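Local coordinates for beta-lactamase (Mycobacterium tuberculosis, PDB 4WHI), which is probably a penicillin-binding protein related to beta-lactamases, whose C-terminal domain is of unknown function, at residues A[33-36]-A[41-44]. Numbering follows the deposited sequence.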
loop_
_atom_site.group_PDB
_atom_site.type_symbol
_atom_site.label_atom_id
_atom_site.label_comp_id
_atom_site.label_asym_id
_atom_site.label_seq_id
_atom_site.Cartn_x
_atom_site.Cartn_y
_atom_site.Cartn_z
ATOM N N ALA A 33 -7.017 -7.646 -2.066
ATOM C CA ALA A 33 -6.023 -6.973 -1.247
ATOM C C ALA A 33 -6.709 -6.677 0.072
ATOM O O ALA A 33 -7.715 -5.974 0.105
ATOM C CB ALA A 33 -5.572 -5.690 -1.906
ATOM N N THR A 34 -6.183 -7.233 1.155
ATOM C CA THR A 34 -6.809 -7.108 2.462
ATOM C C THR A 34 -6.034 -6.109 3.301
ATOM O O THR A 34 -4.847 -6.288 3.545
ATOM C CB THR A 34 -6.888 -8.474 3.169
ATOM O OG1 THR A 34 -7.643 -9.376 2.352
ATOM C CG2 THR A 34 -7.573 -8.348 4.521
ATOM N N VAL A 35 -6.720 -5.050 3.727
ATOM C CA VAL A 35 -6.113 -3.989 4.519
ATOM C C VAL A 35 -6.664 -4.088 5.941
ATOM O O VAL A 35 -7.881 -4.067 6.154
ATOM C CB VAL A 35 -6.377 -2.599 3.907
ATOM C CG1 VAL A 35 -5.722 -1.514 4.748
ATOM C CG2 VAL A 35 -5.862 -2.540 2.472
ATOM N N THR A 36 -5.755 -4.238 6.900
ATOM C CA THR A 36 -6.112 -4.404 8.300
ATOM C C THR A 36 -5.322 -3.417 9.152
ATOM O O THR A 36 -4.315 -2.856 8.712
ATOM C CB THR A 36 -5.844 -5.844 8.806
ATOM O OG1 THR A 36 -4.456 -6.165 8.639
ATOM C CG2 THR A 36 -6.722 -6.876 8.081
ATOM N N GLN A 41 -0.898 0.624 13.085
ATOM C CA GLN A 41 -0.262 0.279 11.816
ATOM C C GLN A 41 -1.298 -0.255 10.835
ATOM O O GLN A 41 -2.042 -1.170 11.177
ATOM C CB GLN A 41 0.793 -0.808 12.065
ATOM C CG GLN A 41 1.581 -1.236 10.836
ATOM C CD GLN A 41 2.542 -0.162 10.377
ATOM O OE1 GLN A 41 3.430 0.233 11.126
ATOM N NE2 GLN A 41 2.370 0.325 9.145
ATOM N N LEU A 42 -1.345 0.314 9.631
ATOM C CA LEU A 42 -2.063 -0.306 8.523
ATOM C C LEU A 42 -1.149 -1.347 7.874
ATOM O O LEU A 42 0.057 -1.120 7.711
ATOM C CB LEU A 42 -2.494 0.710 7.462
ATOM C CG LEU A 42 -3.704 1.605 7.699
ATOM C CD1 LEU A 42 -3.902 2.503 6.486
ATOM C CD2 LEU A 42 -4.962 0.798 7.963
ATOM N N ARG A 43 -1.733 -2.485 7.526
ATOM C CA ARG A 43 -1.030 -3.553 6.818
ATOM C C ARG A 43 -1.803 -3.942 5.565
ATOM O O ARG A 43 -3.031 -3.874 5.540
ATOM C CB ARG A 43 -0.879 -4.793 7.698
ATOM C CG ARG A 43 -0.287 -4.534 9.082
ATOM C CD ARG A 43 -1.361 -4.383 10.156
ATOM N NE ARG A 43 -2.198 -5.572 10.191
ATOM C CZ ARG A 43 -1.890 -6.706 10.819
ATOM N NH1 ARG A 43 -0.777 -6.809 11.539
ATOM N NH2 ARG A 43 -2.711 -7.737 10.740
ATOM N N LEU A 44 -1.058 -4.349 4.539
ATOM C CA LEU A 44 -1.598 -4.826 3.276
ATOM C C LEU A 44 -1.227 -6.302 3.111
ATOM O O LEU A 44 -0.040 -6.643 3.133
ATOM C CB LEU A 44 -0.992 -4.013 2.130
ATOM C CG LEU A 44 -1.222 -4.478 0.695
ATOM C CD1 LEU A 44 -2.697 -4.384 0.350
ATOM C CD2 LEU A 44 -0.403 -3.630 -0.267
#
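Thr36 and Arg43 face each other as an antiparallel hydrogen-bonded pair, and their side chains add a second link to the backbone one. The backbone ring closes through Thr36 N to Arg43 O (3.1 Å) and Arg43 N to Thr36 O (2.9 Å). Beside it, the Arg43 guanidinium meets OG1 of Thr36 edge-on: NE donates at 2.8 Å, with an N-H...O angle of 156°, while NH2 gives a longer, more bent bond of 3.2 Å. OG1 accepts from both nitrogens and lies only 6-7° out of the guanidinium plane, so it sits at the edge toward which those N-H groups point. Bends at chi2 and chi3 fold the arginine chain back across its partner, bringing CD to 3.6 Å from Thr36 O.

On the other face the contact is apolar. Val35 pairs with Leu44 at a non-hydrogen-bonded site, yet CD1 of Leu44 approaches Ala33 CB (3.9 Å) more closely than Val35 CG2 (4.2 Å). Val35 CG1, anti to its own N (chi1 -180°), instead reaches CD2 of Leu42 at 4.0 Å. Each methyl branch of the valine thus meets a different leucine.

These segments belong to the hairpin of strands 33-38 and 41-46 in an all-antiparallel, sequentially ordered sheet. Strand 23-25 bonds to 33-36 and strand 51-59 to 41-44, while Leu87 and Leu89 of strand 86-89 pack against the apolar face.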